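Putative alpha-L-fucosidase (Bacteroides thetaiotaomicron, PDB 3EYP) probably hydrolyses alpha-L-fucosidic linkages with a TIM-barrel catalytic domain. Local coordinates at residues 152-157 against 183-188; 161-166 against 190-195; 122-127 against 144-149. All blocks are in the same frame, centred on the assembly; numbering follows the deposited sequence.

Contact 1 (152-157 against 183-188); sequences ELMSDY and KIVREK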
loop_
_atom_site.group_PDB
_atom_site.type_symbol
_atom_site.label_atom_id
_atom_site.label_comp_id
_atom_site.label_asym_id
_atom_site.label_seq_id
_atom_site.Cartn_x
_atom_site.Cartn_y
_atom_site.Cartn_z
ATOM N N GLU A 152 -10.251 4.747 22.986
ATOM C CA GLU A 152 -9.218 4.035 23.680
ATOM C C GLU A 152 -8.000 3.867 22.763
ATOM O O GLU A 152 -6.864 4.150 23.136
ATOM C CB GLU A 152 -9.712 2.642 24.195
ATOM C CG GLU A 152 -10.854 2.712 25.209
ATOM C CD GLU A 152 -11.248 1.374 25.689
ATOM O OE1 GLU A 152 -11.394 0.518 24.802
ATOM O OE2 GLU A 152 -11.489 1.158 26.910
ATOM N N LEU A 153 -8.238 3.396 21.552
ATOM C CA LEU A 153 -7.122 2.982 20.668
ATOM C C LEU A 153 -6.362 4.170 20.098
ATOM O O LEU A 153 -5.141 4.095 19.759
ATOM C CB LEU A 153 -7.648 2.074 19.512
ATOM C CG LEU A 153 -8.093 0.685 19.998
ATOM C CD1 LEU A 153 -8.745 -0.179 18.923
ATOM C CD2 LEU A 153 -6.957 -0.031 20.652
ATOM N N MET A 154 -7.077 5.277 20.006
ATOM C CA MET A 154 -6.509 6.537 19.419
ATOM C C MET A 154 -5.885 7.459 20.470
ATOM O O MET A 154 -5.230 8.472 20.141
ATOM C CB MET A 154 -7.575 7.333 18.640
ATOM C CG MET A 154 -8.044 6.733 17.271
ATOM S SD MET A 154 -6.819 6.218 16.029
ATOM C CE MET A 154 -6.958 4.442 16.291
ATOM N N SER A 155 -6.091 7.076 21.730
ATOM C CA SER A 155 -5.639 7.853 22.882
ATOM C C SER A 155 -4.505 7.221 23.666
ATOM O O SER A 155 -3.636 7.916 24.182
ATOM C CB SER A 155 -6.791 8.138 23.853
ATOM O OG SER A 155 -7.857 8.886 23.280
ATOM N N ASP A 156 -4.551 5.919 23.869
ATOM C CA ASP A 156 -3.749 5.328 24.941
ATOM C C ASP A 156 -2.629 4.412 24.433
ATOM O O ASP A 156 -1.944 3.766 25.210
ATOM C CB ASP A 156 -4.616 4.535 25.944
ATOM C CG ASP A 156 -5.720 5.392 26.607
ATOM O OD1 ASP A 156 -5.481 6.584 26.905
ATOM O OD2 ASP A 156 -6.837 4.851 26.814
ATOM N N TYR A 157 -2.492 4.359 23.125
ATOM C CA TYR A 157 -1.606 3.381 22.486
ATOM C C TYR A 157 -0.551 3.960 21.572
ATOM O O TYR A 157 -0.054 3.325 20.641
ATOM C CB TYR A 157 -2.491 2.333 21.752
ATOM C CG TYR A 157 -3.161 1.395 22.723
ATOM C CD1 TYR A 157 -2.552 0.229 23.114
ATOM C CD2 TYR A 157 -4.391 1.723 23.304
ATOM C CE1 TYR A 157 -3.147 -0.616 24.036
ATOM C CE2 TYR A 157 -4.982 0.881 24.177
ATOM C CZ TYR A 157 -4.366 -0.289 24.544
ATOM O OH TYR A 157 -4.964 -1.135 25.474
ATOM N N LYS A 183 -14.031 12.117 13.215
ATOM C CA LYS A 183 -13.699 13.274 14.063
ATOM C C LYS A 183 -12.771 12.865 15.195
ATOM O O LYS A 183 -11.825 13.586 15.592
ATOM C CB LYS A 183 -14.986 13.946 14.622
ATOM C CG LYS A 183 -15.762 14.735 13.543
ATOM C CD LYS A 183 -17.004 15.482 14.096
ATOM C CE LYS A 183 -16.735 16.234 15.402
ATOM N NZ LYS A 183 -16.736 17.779 15.325
ATOM N N ILE A 184 -13.000 11.662 15.698
ATOM C CA ILE A 184 -12.132 11.127 16.755
ATOM C C ILE A 184 -10.754 10.889 16.245
ATOM O O ILE A 184 -9.777 11.328 16.833
ATOM C CB ILE A 184 -12.703 9.847 17.416
ATOM C CG1 ILE A 184 -13.967 10.230 18.184
ATOM C CG2 ILE A 184 -11.631 9.158 18.264
ATOM C CD1 ILE A 184 -15.038 9.177 18.230
ATOM N N VAL A 185 -10.679 10.147 15.163
ATOM C CA VAL A 185 -9.365 9.855 14.542
ATOM C C VAL A 185 -8.554 11.127 14.261
ATOM O O VAL A 185 -7.360 11.298 14.649
ATOM C CB VAL A 185 -9.494 8.914 13.279
ATOM C CG1 VAL A 185 -8.137 8.699 12.603
ATOM C CG2 VAL A 185 -10.113 7.488 13.658
ATOM N N ARG A 186 -9.238 12.062 13.629
ATOM C CA ARG A 186 -8.589 13.257 13.068
ATOM C C ARG A 186 -8.092 14.141 14.231
ATOM O O ARG A 186 -7.001 14.705 14.210
ATOM C CB ARG A 186 -9.574 13.985 12.167
ATOM C CG ARG A 186 -8.990 14.808 11.064
ATOM C CD ARG A 186 -8.563 13.985 9.832
ATOM N NE ARG A 186 -7.377 13.285 10.230
ATOM C CZ ARG A 186 -6.927 12.162 9.695
ATOM N NH1 ARG A 186 -7.511 11.604 8.628
ATOM N NH2 ARG A 186 -5.857 11.643 10.223
ATOM N N GLU A 187 -8.905 14.237 15.268
ATOM C CA GLU A 187 -8.541 15.042 16.438
ATOM C C GLU A 187 -7.384 14.452 17.229
ATOM O O GLU A 187 -6.408 15.120 17.577
ATOM C CB GLU A 187 -9.753 15.286 17.337
ATOM C CG GLU A 187 -9.330 15.795 18.715
ATOM C CD GLU A 187 -10.497 16.108 19.603
ATOM O OE1 GLU A 187 -10.736 15.336 20.563
ATOM O OE2 GLU A 187 -11.174 17.139 19.347
ATOM N N LYS A 188 -7.447 13.161 17.462
ATOM C CA LYS A 188 -6.486 12.549 18.351
ATOM C C LYS A 188 -5.201 12.177 17.657
ATOM O O LYS A 188 -4.167 12.099 18.271
ATOM C CB LYS A 188 -7.088 11.301 19.000
ATOM C CG LYS A 188 -8.238 11.675 19.914
ATOM C CD LYS A 188 -8.701 10.510 20.757
ATOM C CE LYS A 188 -9.716 10.960 21.812
ATOM N NZ LYS A 188 -8.998 11.444 23.053
HETATM O O HOH W 1 -3.734 10.999 21.000
#

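Contact 2 (161-166 against 190-195); sequences WETWWD and PDCVIF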
loop_
_atom_site.group_PDB
_atom_site.type_symbol
_atom_site.label_atom_id
_atom_site.label_comp_id
_atom_site.label_asym_id
_atom_site.label_seq_id
_atom_site.Cartn_x
_atom_site.Cartn_y
_atom_site.Cartn_z
ATOM N N TRP A 161 -0.660 5.639 12.733
ATOM C CA TRP A 161 -0.411 6.150 11.371
ATOM C C TRP A 161 -1.382 5.652 10.291
ATOM O O TRP A 161 -1.413 6.171 9.173
ATOM C CB TRP A 161 1.014 5.827 10.931
ATOM C CG TRP A 161 2.097 6.422 11.726
ATOM C CD1 TRP A 161 2.673 5.898 12.853
ATOM C CD2 TRP A 161 2.836 7.586 11.386
ATOM N NE1 TRP A 161 3.709 6.704 13.255
ATOM C CE2 TRP A 161 3.827 7.751 12.366
ATOM C CE3 TRP A 161 2.751 8.520 10.339
ATOM C CZ2 TRP A 161 4.719 8.815 12.340
ATOM C CZ3 TRP A 161 3.640 9.584 10.325
ATOM C CH2 TRP A 161 4.604 9.724 11.317
ATOM N N GLU A 162 -2.164 4.655 10.644
ATOM C CA GLU A 162 -3.291 4.203 9.789
ATOM C C GLU A 162 -4.402 3.601 10.592
ATOM O O GLU A 162 -4.165 2.842 11.531
ATOM C CB GLU A 162 -2.839 3.191 8.745
ATOM C CG GLU A 162 -3.864 2.925 7.652
ATOM C CD GLU A 162 -3.256 2.673 6.273
ATOM O OE1 GLU A 162 -2.089 3.100 6.055
ATOM O OE2 GLU A 162 -3.951 1.998 5.440
ATOM N N THR A 163 -5.625 3.976 10.213
ATOM C CA THR A 163 -6.857 3.317 10.726
ATOM C C THR A 163 -7.554 2.733 9.529
ATOM O O THR A 163 -7.720 3.399 8.517
ATOM C CB THR A 163 -7.784 4.321 11.462
ATOM O OG1 THR A 163 -7.171 4.738 12.678
ATOM C CG2 THR A 163 -9.111 3.731 11.824
ATOM N N TRP A 164 -7.910 1.463 9.636
ATOM C CA TRP A 164 -8.464 0.693 8.505
ATOM C C TRP A 164 -9.908 0.347 8.769
ATOM O O TRP A 164 -10.231 -0.323 9.774
ATOM C CB TRP A 164 -7.695 -0.578 8.317
ATOM C CG TRP A 164 -7.276 -0.937 6.950
ATOM C CD1 TRP A 164 -6.212 -0.453 6.267
ATOM C CD2 TRP A 164 -7.875 -1.920 6.111
ATOM N NE1 TRP A 164 -6.137 -1.033 5.027
ATOM C CE2 TRP A 164 -7.126 -1.965 4.919
ATOM C CE3 TRP A 164 -8.984 -2.761 6.248
ATOM C CZ2 TRP A 164 -7.434 -2.840 3.867
ATOM C CZ3 TRP A 164 -9.289 -3.616 5.197
ATOM C CH2 TRP A 164 -8.495 -3.652 4.038
ATOM N N TRP A 165 -10.760 0.740 7.817
ATOM C CA TRP A 165 -12.203 0.436 7.895
ATOM C C TRP A 165 -12.589 -0.502 6.769
ATOM O O TRP A 165 -12.769 -0.071 5.628
ATOM C CB TRP A 165 -13.071 1.687 7.843
ATOM C CG TRP A 165 -13.002 2.552 9.080
ATOM C CD1 TRP A 165 -12.721 2.135 10.330
ATOM C CD2 TRP A 165 -13.224 3.968 9.169
ATOM N NE1 TRP A 165 -12.753 3.170 11.199
ATOM C CE2 TRP A 165 -13.026 4.331 10.518
ATOM C CE3 TRP A 165 -13.566 4.962 8.248
ATOM C CZ2 TRP A 165 -13.195 5.641 10.984
ATOM C CZ3 TRP A 165 -13.697 6.272 8.693
ATOM C CH2 TRP A 165 -13.553 6.600 10.063
ATOM N N ASP A 166 -12.670 -1.786 7.100
ATOM C CA ASP A 166 -13.081 -2.830 6.141
ATOM C C ASP A 166 -14.524 -2.591 5.763
ATOM O O ASP A 166 -15.376 -2.310 6.611
ATOM C CB ASP A 166 -12.924 -4.217 6.758
ATOM C CG ASP A 166 -12.870 -5.351 5.775
ATOM O OD1 ASP A 166 -13.573 -5.374 4.737
ATOM O OD2 ASP A 166 -12.194 -6.336 6.113
ATOM N N PRO A 190 -3.637 13.327 14.188
ATOM C CA PRO A 190 -3.785 14.090 12.957
ATOM C C PRO A 190 -2.977 13.531 11.761
ATOM O O PRO A 190 -3.259 13.844 10.622
ATOM C CB PRO A 190 -3.369 15.516 13.358
ATOM C CG PRO A 190 -2.826 15.436 14.743
ATOM C CD PRO A 190 -3.166 14.124 15.334
ATOM N N ASP A 191 -2.018 12.666 12.014
ATOM C CA ASP A 191 -1.213 12.123 10.919
ATOM C C ASP A 191 -1.748 10.760 10.453
ATOM O O ASP A 191 -1.175 10.097 9.578
ATOM C CB ASP A 191 0.244 11.987 11.328
ATOM C CG ASP A 191 0.995 13.329 11.304
ATOM O OD1 ASP A 191 0.413 14.372 10.927
ATOM O OD2 ASP A 191 2.185 13.314 11.660
ATOM N N CYS A 192 -2.872 10.379 11.028
ATOM C CA CYS A 192 -3.438 9.054 10.760
ATOM C C CYS A 192 -4.193 9.016 9.431
ATOM O O CYS A 192 -5.164 9.704 9.200
ATOM C CB CYS A 192 -4.345 8.567 11.886
ATOM S SG CYS A 192 -4.853 6.794 11.639
ATOM N N VAL A 193 -3.723 8.139 8.586
ATOM C CA VAL A 193 -4.314 7.874 7.255
ATOM C C VAL A 193 -5.468 6.923 7.435
ATOM O O VAL A 193 -5.368 5.882 8.103
ATOM C CB VAL A 193 -3.289 7.181 6.321
ATOM C CG1 VAL A 193 -3.938 6.710 5.083
ATOM C CG2 VAL A 193 -2.116 8.069 5.979
ATOM N N ILE A 194 -6.589 7.295 6.850
ATOM C CA ILE A 194 -7.786 6.458 6.869
ATOM C C ILE A 194 -8.041 5.689 5.567
ATOM O O ILE A 194 -8.191 6.298 4.500
ATOM C CB ILE A 194 -9.004 7.263 7.229
ATOM C CG1 ILE A 194 -8.871 7.841 8.645
ATOM C CG2 ILE A 194 -10.276 6.399 7.062
ATOM C CD1 ILE A 194 -9.979 8.908 8.933
ATOM N N PHE A 195 -8.018 4.362 5.683
ATOM C CA PHE A 195 -8.454 3.458 4.567
ATOM C C PHE A 195 -9.949 3.367 4.754
ATOM O O PHE A 195 -10.434 2.814 5.748
ATOM C CB PHE A 195 -7.812 2.072 4.624
ATOM C CG PHE A 195 -8.322 1.121 3.589
ATOM C CD1 PHE A 195 -7.659 0.966 2.359
ATOM C CD2 PHE A 195 -9.443 0.353 3.835
ATOM C CE1 PHE A 195 -8.128 0.076 1.380
ATOM C CE2 PHE A 195 -9.915 -0.581 2.856
ATOM C CZ PHE A 195 -9.260 -0.700 1.640
#

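Contact 3 (122-127 against 144-149); sequences IYLGPH and EYYAHQ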
loop_
_atom_site.group_PDB
_atom_site.type_symbol
_atom_site.label_atom_id
_atom_site.label_comp_id
_atom_site.label_asym_id
_atom_site.label_seq_id
_atom_site.Cartn_x
_atom_site.Cartn_y
_atom_site.Cartn_z
ATOM N N ILE A 122 -3.889 0.430 13.078
ATOM C CA ILE A 122 -5.004 -0.288 13.639
ATOM C C ILE A 122 -6.152 -0.566 12.669
ATOM O O ILE A 122 -6.669 0.324 11.969
ATOM C CB ILE A 122 -5.628 0.516 14.806
ATOM C CG1 ILE A 122 -4.634 0.755 15.974
ATOM C CG2 ILE A 122 -6.822 -0.165 15.306
ATOM C CD1 ILE A 122 -4.107 -0.595 16.650
ATOM N N TYR A 123 -6.501 -1.836 12.613
ATOM C CA TYR A 123 -7.722 -2.331 11.934
ATOM C C TYR A 123 -8.757 -2.598 13.053
ATOM O O TYR A 123 -8.531 -3.407 13.953
ATOM C CB TYR A 123 -7.366 -3.583 11.123
ATOM C CG TYR A 123 -8.510 -4.376 10.486
ATOM C CD1 TYR A 123 -8.506 -4.630 9.125
ATOM C CD2 TYR A 123 -9.577 -4.860 11.240
ATOM C CE1 TYR A 123 -9.502 -5.368 8.531
ATOM C CE2 TYR A 123 -10.605 -5.572 10.650
ATOM C CZ TYR A 123 -10.553 -5.843 9.283
ATOM O OH TYR A 123 -11.571 -6.564 8.669
ATOM N N LEU A 124 -9.837 -1.854 12.999
ATOM C CA LEU A 124 -10.967 -1.956 13.970
ATOM C C LEU A 124 -12.273 -2.099 13.195
ATOM O O LEU A 124 -12.804 -1.138 12.681
ATOM C CB LEU A 124 -11.038 -0.724 14.862
ATOM C CG LEU A 124 -12.021 -0.688 16.041
ATOM C CD1 LEU A 124 -11.656 -1.774 17.109
ATOM C CD2 LEU A 124 -12.042 0.677 16.619
ATOM N N GLY A 125 -12.732 -3.353 13.127
ATOM C CA GLY A 125 -13.771 -3.826 12.216
ATOM C C GLY A 125 -15.090 -3.091 12.332
ATOM O O GLY A 125 -15.725 -3.132 13.374
ATOM N N PRO A 126 -15.502 -2.336 11.276
ATOM C CA PRO A 126 -16.810 -1.700 11.432
ATOM C C PRO A 126 -18.000 -2.608 11.632
ATOM O O PRO A 126 -18.819 -2.355 12.504
ATOM C CB PRO A 126 -16.965 -0.841 10.176
ATOM C CG PRO A 126 -15.577 -0.565 9.744
ATOM C CD PRO A 126 -14.728 -1.760 10.166
ATOM N N HIS A 127 -18.135 -3.628 10.801
ATOM C CA HIS A 127 -19.180 -4.628 10.991
ATOM C C HIS A 127 -18.724 -5.542 12.142
ATOM O O HIS A 127 -17.593 -6.024 12.168
ATOM C CB HIS A 127 -19.467 -5.451 9.739
ATOM C CG HIS A 127 -20.485 -6.532 9.938
ATOM N ND1 HIS A 127 -21.798 -6.286 10.312
ATOM C CD2 HIS A 127 -20.390 -7.871 9.773
ATOM C CE1 HIS A 127 -22.461 -7.426 10.364
ATOM N NE2 HIS A 127 -21.621 -8.407 10.071
ATOM N N GLU A 144 -21.994 4.445 19.216
ATOM C CA GLU A 144 -21.326 4.885 20.466
ATOM C C GLU A 144 -20.284 3.897 20.984
ATOM O O GLU A 144 -19.252 4.299 21.462
ATOM C CB GLU A 144 -22.321 5.184 21.608
ATOM C CG GLU A 144 -23.386 6.154 21.232
ATOM C CD GLU A 144 -22.823 7.509 20.796
ATOM O OE1 GLU A 144 -21.784 7.978 21.354
ATOM O OE2 GLU A 144 -23.426 8.091 19.861
ATOM N N TYR A 145 -20.588 2.600 20.888
ATOM C CA TYR A 145 -19.663 1.526 21.345
ATOM C C TYR A 145 -18.332 1.635 20.600
ATOM O O TYR A 145 -17.218 1.693 21.168
ATOM C CB TYR A 145 -20.259 0.112 21.078
ATOM C CG TYR A 145 -19.276 -1.075 21.218
ATOM C CD1 TYR A 145 -18.719 -1.392 22.447
ATOM C CD2 TYR A 145 -18.929 -1.875 20.128
ATOM C CE1 TYR A 145 -17.847 -2.433 22.596
ATOM C CE2 TYR A 145 -18.048 -2.922 20.258
ATOM C CZ TYR A 145 -17.500 -3.200 21.498
ATOM O OH TYR A 145 -16.669 -4.256 21.713
ATOM N N TYR A 146 -18.480 1.665 19.301
ATOM C CA TYR A 146 -17.317 1.764 18.415
ATOM C C TYR A 146 -16.514 3.027 18.744
ATOM O O TYR A 146 -15.300 3.014 18.809
ATOM C CB TYR A 146 -17.732 1.753 16.930
ATOM C CG TYR A 146 -16.547 1.608 15.959
ATOM C CD1 TYR A 146 -16.208 0.400 15.431
ATOM C CD2 TYR A 146 -15.808 2.737 15.557
ATOM C CE1 TYR A 146 -15.144 0.272 14.551
ATOM C CE2 TYR A 146 -14.768 2.618 14.696
ATOM C CZ TYR A 146 -14.451 1.413 14.170
ATOM O OH TYR A 146 -13.369 1.329 13.298
ATOM N N ALA A 147 -17.223 4.128 18.946
ATOM C CA ALA A 147 -16.576 5.417 19.255
ATOM C C ALA A 147 -15.785 5.337 20.537
ATOM O O ALA A 147 -14.683 5.885 20.633
ATOM C CB ALA A 147 -17.602 6.588 19.302
ATOM N N HIS A 148 -16.323 4.607 21.503
ATOM C CA HIS A 148 -15.633 4.443 22.782
ATOM C C HIS A 148 -14.329 3.733 22.556
ATOM O O HIS A 148 -13.328 4.089 23.086
ATOM C CB HIS A 148 -16.470 3.688 23.820
ATOM C CG HIS A 148 -17.555 4.521 24.438
ATOM N ND1 HIS A 148 -17.317 5.762 25.005
ATOM C CD2 HIS A 148 -18.868 4.266 24.633
ATOM C CE1 HIS A 148 -18.456 6.249 25.478
ATOM N NE2 HIS A 148 -19.419 5.364 25.262
ATOM N N GLN A 149 -14.393 2.650 21.815
ATOM C CA GLN A 149 -13.219 1.813 21.552
ATOM C C GLN A 149 -12.152 2.545 20.744
ATOM O O GLN A 149 -10.948 2.431 20.985
ATOM C CB GLN A 149 -13.643 0.523 20.863
ATOM C CG GLN A 149 -14.459 -0.373 21.778
ATOM C CD GLN A 149 -14.409 -1.853 21.397
ATOM O OE1 GLN A 149 -14.569 -2.226 20.210
ATOM N NE2 GLN A 149 -14.250 -2.721 22.429
#

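Contact 1 (152-157 against 183-188)
Met154 and Lys188 carry most of this contact, which joins the C-terminal parts of two neighbouring helices. The backbones come closest at this pair, with the CA atoms of Met154 and Lys188 6.1 Å apart. Met154 starts out toward the other helix, and its CB lies 4.0 Å from CD of Lys188, so the aliphatic part of the lysine passes over the root of the methionine. Beyond CB the methionine turns inward, bending at both chi2 and chi3. Its CG reaches Val185 CG2 at 4.2 Å and makes a looser contact with Ile184 CG2, forming a small apolar layer beneath the lysine.

The polar part lies nearer the solvent. The Lys188 chain runs extended as far as CE and then bends at chi4 (-86°), which swings its amine onto the hydroxyl of Ser155. NZ donates to OG of Ser155 at 2.8 Å. That OG sits beside its own backbone N (chi1 -60°) and is also hydrogen-bonded to the carbonyl of Gly151, one turn earlier. The hydroxyl is thus gripped from both helices, and the serine links the lysine to the preceding turn of helix 139-155.

A water makes a second polar bridge, donating to Met154 O at 3.1 Å and to Lys188 O at 3.0 Å. Met154 O also receives the side-chain amide of Gln189, so this carbonyl near the end of helix 139-155 takes bonds from the water and from the residue just after helix 175-188.

Helix 139-155 and helix 175-188 pack side by side here on the outside of the parallel sheet. Both Met154 and Val185 touch Thr163 of strand 162-164; Val185 also rests on Ile194 of strand 193-195, while Leu153 leans on Val106 of helix 105-116.

Contact 2 (161-166 against 190-195)
Thr163 and Phe195 belong to two adjacent parallel strands, 162-164 and 193-195, the ends of a beta-alpha-beta unit of the barrel whose helix is 175-188. The segment axes are 17° from parallel, and Glu162, Thr163 and Trp164 pair in turn with Val193, Ile194 and Phe195.

Four backbone bonds hold the register: Val193 N to Trp161 O, Thr163 N to Val193 O, Phe195 N to Thr163 O, and Trp165 N to Phe195 O. The first differs from the rest, because Val193 N stands well above the carbonyl plane of Trp161, whose oxygen is shared with the guanidinium of Arg20.

On the face carrying Glu162 and Val193, the six-membered ring of Trp164 and the Phe195 ring form an offset stack, centroids 3.9 Å apart and planes within 1° of parallel. CB of Phe195 adds a CH-pi contact, 3.7 Å from the centroid of the five-membered ring of Trp164. The tryptophan reaches this position with chi1 at -133°, away from any staggered value. The bond from its NE1 to Glu253 and the stack on Phe195 together limit the indole's rotation. Glu162 OE2 lies in plane at the indole edge, while Glu162 OE1 forms a salt bridge with Arg20.

On the other face, Ile194 CG2 makes an off-centre CH-pi contact with the six-membered ring of Trp165, 4.2 Å from its centroid. Nearby, Cys192 SG lies 3.3 Å from Thr163 OG1, a buried hydroxyl with no polar partner in the model.

Around this pair, helix 175-188 covers the Thr163 face through Val185, and helix 12-20 packs on Glu162 and Val193 through Trp17. Strand 119-124 flanks 162-164 on its other edge, and strand 253-257 brings Glu253 and Asp255 up to the stacked rings.

Contact 3 (122-127 against 144-149)
Tyr146 points from its helix at the end of a strand, where its OH donates to the carbonyl O of Leu124 at 2.6 Å. The bond is bent at the acceptor, with a C=O...donor angle of 138° and the hydroxyl tilted from the carbonyl plane, while Leu124 O itself lies in the plane of the tyrosine ring. The same leucine also uses its side chain: CD2 lies over one face of the Tyr146 ring, toward the rim, 3.5 Å from CZ. Gly125 O comes to the ring's edge, 3.6 Å from CE1. With a phenylalanine in place of Tyr146, the Leu124 carbonyl would probably lose its hydroxyl mate, and the strand end would lose this polar tie to the helix.

The ring gets there because CG is anti to the backbone N (chi1 -170°), sending it straight from the helix toward the strand. Trp181 of helix 175-188 stacks on it. The other methyl of Leu124, CD1, approaches Gln149 OE1 at 4.3 Å; the amide nitrogen of Gln149 is turned to Ser86. Leu150 and Leu153 of the same helix pack on Leu124, and Lys76 NZ is hydrogen-bonded to Gly125 O.

This is the strand-to-helix packing of a beta/alpha barrel: helix 139-155 lies against strand 119-124, the strand that precedes it in the chain.

Overall arrangement
All three contacts lie in one sector of the barrel, on the same side of the chain's centre. Contacts 1 and 2 and contacts 1 and 3 have centres about 11 Å apart; contacts 2 and 3 are about 13 Å apart. Contact 3 closes first along the chain; contacts 1 and 2 then cross, their segments alternating. Helix 139-155 serves both contact 3 and contact 1, and strands 119-124 and 162-164 are neighbours in the sheet, so contacts 2 and 3 meet through Trp164 N and Ile122 O. Tyr123 also bonds Asp166, whose carboxylate hydrogen-bonds a glycerol, probably from the crystallisation liquor, at the strands' C-terminal ends, where TIM-barrel enzymes keep their active sites. Two successive strand-helix units are thereby packed together.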